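Local structure of HTH-type transcriptional regulator PrpR (6D2S) at residues N15-E26 with R169-R177; R179-R187 with S195-F203. The protein regulates transcription of the genes for short-chain fatty acid breakdown through the glyoxylate and methylcitrate cycles in Mycobacterium tuberculosis. One frame throughout, in Å; residues are numbered along the deposited sequence. Where two conformers were deposited one is given.

Contact 1: N15-E26 with R169-R177; sequences NNYIHDLDMAAE and RLSTLQRPR. With NA (sodium ion), chain F; NA (sodium ion), chain G.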
loop_
_atom_site.group_PDB
_atom_site.type_symbol
_atom_site.label_atom_id
_atom_site.label_comp_id
_atom_site.label_asym_id
_atom_site.label_seq_id
_atom_site.Cartn_x
_atom_site.Cartn_y
_atom_site.Cartn_z
ATOM N N ASN A 15 12.697 6.634 4.297
ATOM C CA ASN A 15 12.267 5.541 5.187
ATOM C C ASN A 15 10.884 5.006 4.817
ATOM O O ASN A 15 10.145 4.518 5.680
ATOM C CB ASN A 15 12.270 5.989 6.649
ATOM C CG ASN A 15 13.641 6.434 7.110
ATOM O OD1 ASN A 15 14.619 5.694 6.977
ATOM N ND2 ASN A 15 13.724 7.650 7.641
ATOM N N ASN A 16 10.519 5.104 3.538
ATOM C CA ASN A 16 9.229 4.615 3.048
ATOM C C ASN A 16 8.056 5.263 3.781
ATOM O O ASN A 16 6.988 4.658 3.928
ATOM C CB ASN A 16 9.144 3.089 3.152
ATOM C CG ASN A 16 10.097 2.381 2.194
ATOM O OD1 ASN A 16 10.364 2.862 1.093
ATOM N ND2 ASN A 16 10.609 1.233 2.610
ATOM N N TYR A 17 8.244 6.495 4.247
ATOM C CA TYR A 17 7.223 7.208 5.007
ATOM C C TYR A 17 7.281 8.674 4.597
ATOM O O TYR A 17 8.338 9.300 4.695
ATOM C CB TYR A 17 7.441 7.044 6.523
ATOM C CG TYR A 17 6.537 7.964 7.314
ATOM C CD1 TYR A 17 5.197 7.647 7.503
ATOM C CD2 TYR A 17 7.017 9.153 7.839
ATOM C CE1 TYR A 17 4.357 8.497 8.198
ATOM C CE2 TYR A 17 6.186 10.022 8.532
ATOM C CZ TYR A 17 4.852 9.682 8.704
ATOM O OH TYR A 17 4.017 10.531 9.380
ATOM N N ILE A 18 6.160 9.215 4.121
ATOM C CA ILE A 18 6.093 10.572 3.577
ATOM C C ILE A 18 5.242 11.396 4.534
ATOM O O ILE A 18 4.011 11.406 4.433
ATOM C CB ILE A 18 5.504 10.590 2.162
ATOM C CG1 ILE A 18 6.156 9.531 1.273
ATOM C CG2 ILE A 18 5.596 12.017 1.551
ATOM C CD1 ILE A 18 7.680 9.727 1.046
ATOM N N HIS A 19 5.893 12.114 5.457
ATOM C CA HIS A 19 5.184 12.655 6.616
ATOM C C HIS A 19 4.075 13.621 6.218
ATOM O O HIS A 19 2.948 13.532 6.721
ATOM C CB HIS A 19 6.166 13.349 7.561
ATOM C CG HIS A 19 5.522 13.864 8.809
ATOM N ND1 HIS A 19 4.936 13.029 9.738
ATOM C CD2 HIS A 19 5.347 15.127 9.270
ATOM C CE1 HIS A 19 4.447 13.755 10.730
ATOM N NE2 HIS A 19 4.677 15.031 10.469
ATOM N N ASP A 20 4.374 14.580 5.338
ATOM C CA ASP A 20 3.373 15.605 5.050
ATOM C C ASP A 20 2.137 15.017 4.384
ATOM O O ASP A 20 1.018 15.478 4.635
ATOM C CB ASP A 20 3.972 16.710 4.176
ATOM C CG ASP A 20 5.032 17.514 4.900
ATOM O OD1 ASP A 20 4.892 17.732 6.123
ATOM O OD2 ASP A 20 6.018 17.914 4.248
ATOM N N LEU A 21 2.317 14.022 3.502
ATOM C CA LEU A 21 1.170 13.391 2.857
ATOM C C LEU A 21 0.438 12.467 3.810
ATOM O O LEU A 21 -0.794 12.385 3.782
ATOM C CB LEU A 21 1.608 12.585 1.639
ATOM C CG LEU A 21 1.736 13.250 0.288
ATOM C CD1 LEU A 21 2.070 12.140 -0.721
ATOM C CD2 LEU A 21 0.454 13.999 -0.074
ATOM N N ASP A 22 1.193 11.722 4.623
ATOM C CA ASP A 22 0.580 10.836 5.601
ATOM C C ASP A 22 -0.284 11.639 6.571
ATOM O O ASP A 22 -1.430 11.270 6.855
ATOM C CB ASP A 22 1.675 10.055 6.336
ATOM C CG ASP A 22 1.220 8.670 6.763
ATOM O OD1 ASP A 22 0.303 8.590 7.601
ATOM O OD2 ASP A 22 1.770 7.674 6.246
ATOM N N MET A 23 0.254 12.751 7.081
ATOM C CA MET A 23 -0.504 13.604 7.997
ATOM C C MET A 23 -1.675 14.284 7.302
ATOM O O MET A 23 -2.743 14.457 7.903
ATOM C CB MET A 23 0.424 14.657 8.613
ATOM C CG MET A 23 1.498 14.082 9.500
ATOM S SD MET A 23 0.795 13.574 11.090
ATOM C CE MET A 23 0.501 15.164 11.871
ATOM N N ALA A 24 -1.496 14.708 6.044
ATOM C CA ALA A 24 -2.607 15.344 5.339
ATOM C C ALA A 24 -3.773 14.374 5.171
ATOM O O ALA A 24 -4.934 14.749 5.361
ATOM C CB ALA A 24 -2.149 15.876 3.982
ATOM N N ALA A 25 -3.478 13.121 4.823
ATOM C CA ALA A 25 -4.527 12.113 4.684
ATOM C C ALA A 25 -5.242 11.886 6.009
ATOM O O ALA A 25 -6.478 11.861 6.073
ATOM C CB ALA A 25 -3.926 10.798 4.175
ATOM N N GLU A 26 -4.470 11.715 7.085
ATOM C CA GLU A 26 -5.070 11.429 8.383
ATOM C C GLU A 26 -5.903 12.609 8.868
ATOM O O GLU A 26 -7.000 12.429 9.414
ATOM C CB GLU A 26 -3.971 11.080 9.395
ATOM C CG GLU A 26 -4.525 10.510 10.693
ATOM C CD GLU A 26 -3.440 10.002 11.629
ATOM O OE1 GLU A 26 -2.277 10.450 11.498
ATOM O OE2 GLU A 26 -3.756 9.168 12.506
ATOM N N ARG A 169 0.905 -0.878 3.542
ATOM C CA ARG A 169 0.770 0.094 4.625
ATOM C C ARG A 169 1.628 -0.284 5.833
ATOM O O ARG A 169 2.238 0.587 6.470
ATOM C CB ARG A 169 -0.695 0.240 5.041
ATOM C CG ARG A 169 -0.910 1.360 6.038
ATOM C CD ARG A 169 -0.716 2.745 5.381
ATOM N NE ARG A 169 -1.203 3.845 6.230
ATOM C CZ ARG A 169 -0.490 4.923 6.570
ATOM N NH1 ARG A 169 0.773 5.055 6.170
ATOM N NH2 ARG A 169 -1.043 5.883 7.311
ATOM N N LEU A 170 1.673 -1.569 6.187
ATOM C CA LEU A 170 2.522 -1.968 7.310
ATOM C C LEU A 170 3.975 -1.569 7.058
ATOM O O LEU A 170 4.694 -1.170 7.986
ATOM C CB LEU A 170 2.408 -3.478 7.559
ATOM C CG LEU A 170 1.080 -3.987 8.138
ATOM C CD1 LEU A 170 1.018 -5.518 8.082
ATOM C CD2 LEU A 170 0.930 -3.514 9.590
ATOM N N SER A 171 4.410 -1.631 5.808
ATOM C CA SER A 171 5.786 -1.280 5.463
ATOM C C SER A 171 6.041 0.228 5.459
ATOM O O SER A 171 7.193 0.637 5.263
ATOM C CB SER A 171 6.155 -1.864 4.094
ATOM O OG SER A 171 5.658 -1.061 3.026
ATOM N N THR A 172 5.021 1.056 5.662
ATOM C CA THR A 172 5.196 2.505 5.730
ATOM C C THR A 172 5.173 3.054 7.152
ATOM O O THR A 172 5.220 4.275 7.315
ATOM C CB THR A 172 4.107 3.241 4.918
ATOM O OG1 THR A 172 2.816 3.054 5.537
ATOM C CG2 THR A 172 4.070 2.746 3.466
ATOM N N LEU A 173 5.061 2.208 8.181
ATOM C CA LEU A 173 4.842 2.707 9.544
ATOM C C LEU A 173 6.158 3.155 10.183
ATOM O O LEU A 173 6.620 2.612 11.187
ATOM C CB LEU A 173 4.139 1.653 10.401
ATOM C CG LEU A 173 2.762 1.231 9.880
ATOM C CD1 LEU A 173 2.065 0.313 10.874
ATOM C CD2 LEU A 173 1.878 2.451 9.547
ATOM N N GLN A 174 6.760 4.185 9.575
ATOM C CA GLN A 174 7.990 4.784 10.085
ATOM C C GLN A 174 7.793 6.227 10.558
ATOM O O GLN A 174 8.731 7.029 10.526
ATOM C CB GLN A 174 9.097 4.716 9.029
ATOM C CG GLN A 174 9.781 3.347 8.940
ATOM C CD GLN A 174 8.899 2.293 8.278
ATOM O OE1 GLN A 174 8.521 1.306 8.903
ATOM N NE2 GLN A 174 8.566 2.503 7.008
ATOM N N ARG A 175 6.601 6.569 11.020
ATOM C CA ARG A 175 6.392 7.918 11.550
ATOM C C ARG A 175 7.232 8.092 12.810
ATOM O O ARG A 175 7.162 7.253 13.717
ATOM C CB ARG A 175 4.910 8.166 11.866
ATOM C CG ARG A 175 4.633 9.544 12.497
ATOM C CD ARG A 175 3.124 9.770 12.717
ATOM N NE ARG A 175 2.375 9.881 11.464
ATOM C CZ ARG A 175 1.053 10.030 11.410
ATOM N NH1 ARG A 175 0.352 10.078 12.547
ATOM N NH2 ARG A 175 0.434 10.127 10.239
ATOM N N PRO A 176 8.040 9.147 12.904
ATOM C CA PRO A 176 8.902 9.302 14.080
ATOM C C PRO A 176 8.075 9.289 15.357
ATOM O O PRO A 176 7.012 9.908 15.439
ATOM C CB PRO A 176 9.586 10.655 13.846
ATOM C CG PRO A 176 9.589 10.806 12.335
ATOM C CD PRO A 176 8.271 10.198 11.894
ATOM N N ARG A 177 8.539 8.521 16.328
ATOM C CA ARG A 177 7.946 8.365 17.648
ATOM C C ARG A 177 6.663 7.546 17.623
ATOM O O ARG A 177 6.041 7.361 18.679
ATOM C CB ARG A 177 7.688 9.721 18.325
ATOM C CG ARG A 177 8.977 10.512 18.557
ATOM C CD ARG A 177 8.746 11.850 19.265
ATOM N NE ARG A 177 10.013 12.550 19.460
ATOM C CZ ARG A 177 10.569 13.342 18.547
ATOM N NH1 ARG A 177 9.961 13.538 17.385
ATOM N NH2 ARG A 177 11.729 13.934 18.790
HETATM NA NA NA F . 7.469 19.500 5.088
HETATM NA NA NA G . 15.940 3.492 6.393
HETATM O O HOH W 1 9.354 -0.613 4.352
HETATM O O HOH W 2 8.875 17.709 3.155
HETATM O O HOH W 3 16.024 2.745 8.659
HETATM O O HOH W 4 14.481 3.237 4.359
HETATM O O HOH W 5 17.291 2.031 5.661
#
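Glu26 OE1 takes two N-H groups of Arg175, from NH1 at 2.9 Å and NH2 at 3.0 Å, both donors reaching it end-on in the guanidinium plane. This is one end of a salt-bridge network of Asp22, Glu26, Arg169 and Arg175, which ties the first turns of helix 19-31 to the end of helix 163-170 and the turn and loop that follow it. Asp22 holds the middle. Arg169 approaches it end-on with one nitrogen for each oxygen, Arg169 NH1 to Asp22 OD2 at 2.8 Å and Arg169 NH2 to Asp22 OD1; a weak bond from Arg175 NH2 also reaches OD1, with carboxylate and guanidinium nearly perpendicular (85°). The Arg175 guanidinium is fixed from other directions too. Met23 SD sits over the centre of one face, while Arg175 NE donates to Tyr17 OH at 2.7 Å. That hydroxyl also shares a hydrogen bond with His19 ND1, so it links helix start and arginine. Tyr17 swings its ring away from its own backbone N (chi1 170°), which puts one face against Arg175 CA and the carbonyl carbon of Gln174. Tyr138 of helix 138-147 adds a cation-pi contact to Arg175. One residue before Arg175, Gln174 folds back at chi2 (73°), and its NE2 bridges two carbonyls, Ser171 O and, at 2.9 Å, Asn15 O.

Contact 2: R179-R187 with S195-F203; sequences RGIPFIFVR and SKRQSATAF. With NA (sodium ion), chain G.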
loop_
_atom_site.group_PDB
_atom_site.type_symbol
_atom_site.label_atom_id
_atom_site.label_comp_id
_atom_site.label_asym_id
_atom_site.label_seq_id
_atom_site.Cartn_x
_atom_site.Cartn_y
_atom_site.Cartn_z
ATOM N N ARG A 179 6.495 4.350 15.471
ATOM C CA ARG A 179 6.833 3.353 14.467
ATOM C C ARG A 179 6.116 2.030 14.730
ATOM O O ARG A 179 5.868 1.648 15.880
ATOM C CB ARG A 179 8.352 3.119 14.446
ATOM C CG ARG A 179 9.129 4.365 14.033
ATOM C CD ARG A 179 10.624 4.135 13.996
ATOM N NE ARG A 179 11.016 3.357 12.827
ATOM C CZ ARG A 179 11.500 2.120 12.871
ATOM N NH1 ARG A 179 11.666 1.509 14.037
ATOM N NH2 ARG A 179 11.828 1.499 11.747
ATOM N N GLY A 180 5.767 1.340 13.641
ATOM C CA GLY A 180 5.401 -0.062 13.697
ATOM C C GLY A 180 6.631 -0.947 13.560
ATOM O O GLY A 180 7.770 -0.479 13.501
ATOM N N ILE A 181 6.391 -2.254 13.524
ATOM C CA ILE A 181 7.505 -3.175 13.241
ATOM C C ILE A 181 8.161 -2.779 11.925
ATOM O O ILE A 181 7.450 -2.546 10.927
ATOM C CB ILE A 181 7.002 -4.623 13.169
ATOM C CG1 ILE A 181 6.494 -5.081 14.534
ATOM C CG2 ILE A 181 8.106 -5.529 12.608
ATOM C CD1 ILE A 181 5.745 -6.432 14.496
ATOM N N PRO A 182 9.491 -2.690 11.843
ATOM C CA PRO A 182 10.134 -2.394 10.552
ATOM C C PRO A 182 10.116 -3.626 9.657
ATOM O O PRO A 182 10.657 -4.673 10.020
ATOM C CB PRO A 182 11.569 -2.004 10.944
ATOM C CG PRO A 182 11.622 -2.018 12.428
ATOM C CD PRO A 182 10.452 -2.756 12.955
ATOM N N PHE A 183 9.482 -3.508 8.491
ATOM C CA PHE A 183 9.344 -4.626 7.564
ATOM C C PHE A 183 10.135 -4.385 6.284
ATOM O O PHE A 183 10.312 -3.245 5.849
ATOM C CB PHE A 183 7.884 -4.864 7.163
ATOM C CG PHE A 183 7.018 -5.443 8.249
ATOM C CD1 PHE A 183 7.163 -6.768 8.644
ATOM C CD2 PHE A 183 6.017 -4.668 8.838
ATOM C CE1 PHE A 183 6.345 -7.305 9.622
ATOM C CE2 PHE A 183 5.187 -5.199 9.812
ATOM C CZ PHE A 183 5.353 -6.518 10.208
ATOM N N ILE A 184 10.610 -5.486 5.686
ATOM C CA ILE A 184 10.952 -5.531 4.267
ATOM C C ILE A 184 9.713 -5.981 3.511
ATOM O O ILE A 184 9.130 -7.023 3.834
ATOM C CB ILE A 184 12.114 -6.505 4.001
ATOM C CG1 ILE A 184 13.376 -6.096 4.760
ATOM C CG2 ILE A 184 12.357 -6.640 2.494
ATOM C CD1 ILE A 184 14.417 -7.196 4.800
ATOM N N PHE A 185 9.308 -5.209 2.508
ATOM C CA PHE A 185 8.164 -5.559 1.673
ATOM C C PHE A 185 8.663 -6.136 0.351
ATOM O O PHE A 185 9.520 -5.539 -0.306
ATOM C CB PHE A 185 7.286 -4.328 1.441
ATOM C CG PHE A 185 6.169 -4.532 0.454
ATOM C CD1 PHE A 185 6.379 -4.343 -0.907
ATOM C CD2 PHE A 185 4.902 -4.879 0.885
ATOM C CE1 PHE A 185 5.345 -4.517 -1.818
ATOM C CE2 PHE A 185 3.858 -5.043 -0.021
ATOM C CZ PHE A 185 4.080 -4.866 -1.371
ATOM N N VAL A 186 8.145 -7.304 -0.028
ATOM C CA VAL A 186 8.554 -7.971 -1.259
ATOM C C VAL A 186 7.313 -8.364 -2.044
ATOM O O VAL A 186 6.399 -8.995 -1.501
ATOM C CB VAL A 186 9.426 -9.215 -0.988
ATOM C CG1 VAL A 186 9.707 -9.957 -2.302
ATOM C CG2 VAL A 186 10.726 -8.817 -0.319
ATOM N N ARG A 187 7.285 -7.993 -3.315
ATOM C CA ARG A 187 6.254 -8.426 -4.242
ATOM C C ARG A 187 6.922 -9.063 -5.452
ATOM O O ARG A 187 7.933 -8.557 -5.948
ATOM C CB ARG A 187 5.375 -7.257 -4.684
ATOM C CG ARG A 187 4.299 -7.660 -5.669
ATOM C CD ARG A 187 3.461 -6.476 -6.093
ATOM N NE ARG A 187 4.273 -5.370 -6.590
ATOM C CZ ARG A 187 4.905 -5.376 -7.760
ATOM N NH1 ARG A 187 4.829 -6.439 -8.549
ATOM N NH2 ARG A 187 5.614 -4.323 -8.137
ATOM N N SER A 195 9.774 -6.633 -6.726
ATOM C CA SER A 195 9.933 -5.300 -6.161
ATOM C C SER A 195 10.201 -5.448 -4.668
ATOM O O SER A 195 9.406 -6.066 -3.951
ATOM C CB SER A 195 8.693 -4.443 -6.413
ATOM O OG SER A 195 8.785 -3.202 -5.734
ATOM N N LYS A 196 11.321 -4.894 -4.209
ATOM C CA LYS A 196 11.746 -4.992 -2.819
ATOM C C LYS A 196 11.818 -3.595 -2.222
ATOM O O LYS A 196 12.368 -2.681 -2.844
ATOM C CB LYS A 196 13.107 -5.685 -2.706
ATOM C CG LYS A 196 13.575 -5.916 -1.277
ATOM C CD LYS A 196 15.026 -6.367 -1.233
ATOM C CE LYS A 196 15.322 -7.168 0.029
ATOM N NZ LYS A 196 14.593 -8.473 0.050
ATOM N N ARG A 197 11.268 -3.432 -1.019
ATOM C CA ARG A 197 11.285 -2.155 -0.319
ATOM C C ARG A 197 11.775 -2.373 1.105
ATOM O O ARG A 197 11.238 -3.217 1.825
ATOM C CB ARG A 197 9.895 -1.505 -0.320
ATOM C CG ARG A 197 9.430 -1.052 -1.698
ATOM C CD ARG A 197 10.408 -0.043 -2.295
ATOM N NE ARG A 197 9.978 0.488 -3.589
ATOM C CZ ARG A 197 9.211 1.565 -3.739
ATOM N NH1 ARG A 197 8.873 1.977 -4.956
ATOM N NH2 ARG A 197 8.780 2.225 -2.673
ATOM N N GLN A 198 12.798 -1.624 1.502
ATOM C CA GLN A 198 13.384 -1.746 2.829
ATOM C C GLN A 198 13.149 -0.469 3.622
ATOM O O GLN A 198 13.236 0.636 3.079
ATOM C CB GLN A 198 14.884 -2.028 2.745
ATOM C CG GLN A 198 15.250 -3.237 1.907
ATOM C CD GLN A 198 16.700 -3.206 1.470
ATOM O OE1 GLN A 198 17.555 -3.866 2.061
ATOM N NE2 GLN A 198 16.985 -2.433 0.430
ATOM N N SER A 199 12.840 -0.625 4.908
ATOM C CA SER A 199 12.745 0.506 5.821
ATOM C C SER A 199 14.038 0.731 6.593
ATOM O O SER A 199 14.579 1.837 6.580
ATOM C CB SER A 199 11.585 0.308 6.804
ATOM O OG SER A 199 11.650 -0.966 7.420
ATOM N N ALA A 200 14.556 -0.309 7.253
ATOM C CA ALA A 200 15.699 -0.162 8.144
ATOM C C ALA A 200 17.011 -0.653 7.551
ATOM O O ALA A 200 18.073 -0.231 8.020
ATOM C CB ALA A 200 15.443 -0.913 9.457
ATOM N N THR A 201 16.967 -1.534 6.552
ATOM C CA THR A 201 18.153 -2.200 6.045
ATOM C C THR A 201 18.701 -1.463 4.823
ATOM O O THR A 201 18.129 -0.487 4.337
ATOM C CB THR A 201 17.844 -3.667 5.722
ATOM O OG1 THR A 201 16.729 -3.746 4.825
ATOM C CG2 THR A 201 17.514 -4.439 7.001
ATOM N N ALA A 202 19.836 -1.941 4.327
ATOM C CA ALA A 202 20.476 -1.383 3.146
ATOM C C ALA A 202 21.230 -2.497 2.422
ATOM O O ALA A 202 22.438 -2.440 2.213
ATOM C CB ALA A 202 21.393 -0.226 3.535
ATOM N N PHE A 203 20.506 -3.541 2.029
ATOM C CA PHE A 203 21.113 -4.710 1.395
ATOM C C PHE A 203 21.582 -4.391 -0.021
ATOM O O PHE A 203 20.798 -3.937 -0.855
ATOM C CB PHE A 203 20.121 -5.880 1.373
ATOM C CG PHE A 203 19.731 -6.373 2.740
ATOM C CD1 PHE A 203 18.412 -6.675 3.034
ATOM C CD2 PHE A 203 20.688 -6.541 3.731
ATOM C CE1 PHE A 203 18.049 -7.127 4.291
ATOM C CE2 PHE A 203 20.332 -6.995 4.990
ATOM C CZ PHE A 203 19.011 -7.288 5.269
HETATM NA NA NA G . 15.940 3.492 6.393
HETATM O O HOH W 4 14.481 3.237 4.359
HETATM O O HOH W 5 17.291 2.031 5.661
HETATM O O HOH W 3 16.024 2.745 8.659
#
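Ile184 meets Phe203 at about a right angle, its CD1 lying 3.7 Å from Phe203 CE1 at the edge of the ring, in the ring plane. Ile184 lies in a beta hairpin of strands 183-189 and 194-198, part of an antiparallel five-stranded sheet with 194-198 outermost, and Phe203 in the loop that follows it. On the face with Ile184 and Val186, the aliphatic part of Lys196 slants across both branched side chains; a bend at chi4 (67°) brings NZ beside Ile184 CG2 and Val186 CG2. Phe185, Arg187, Ser195 and Arg197 occupy the other face, where Arg187 NH2 comes to 3.5 Å from Ser195 CB. Two hydrogen-bonded pairs, Phe185 with Arg197 and Arg187 with Ser195, join the backbones through four N-H...O bonds. Beyond these pairs, Ser199 OG donates to Phe183 O at 3.1 Å from well above the carbonyl plane, and Gln198 OE1 takes both Thr201 OG1 and Phe203 N, holding the turn that brings the Phe203 ring to Ile184. Ser199 O binds a sodium ion at 2.1 Å. Lys196 NZ, in contrast, is buried beside methyl groups with no polar partner in the model, an arrangement that probably costs desolvation energy and may favour the neutral amine.

How the contacts relate
Both segments of contact 1 come before those of contact 2 in the chain, and the centres of the two contacts lie 14 Å apart, yet they share a seam. Leu173 O is 2.9 Å from Gly180 N, a probable hydrogen bond that joins the chain after helix 163-170 to the approach to strand 183-189. Gln174 CD packs 3.7 Å from Ser199 CB. One sodium ion completes the link: Asn15 OD1 binds it at 2.6 Å from contact 1, Ser199 O does so from contact 2, and three waters complete the ligands seen, so the loop before helix 19-31 and the loop after strand 194-198 share a sodium ion in addition to these packing contacts.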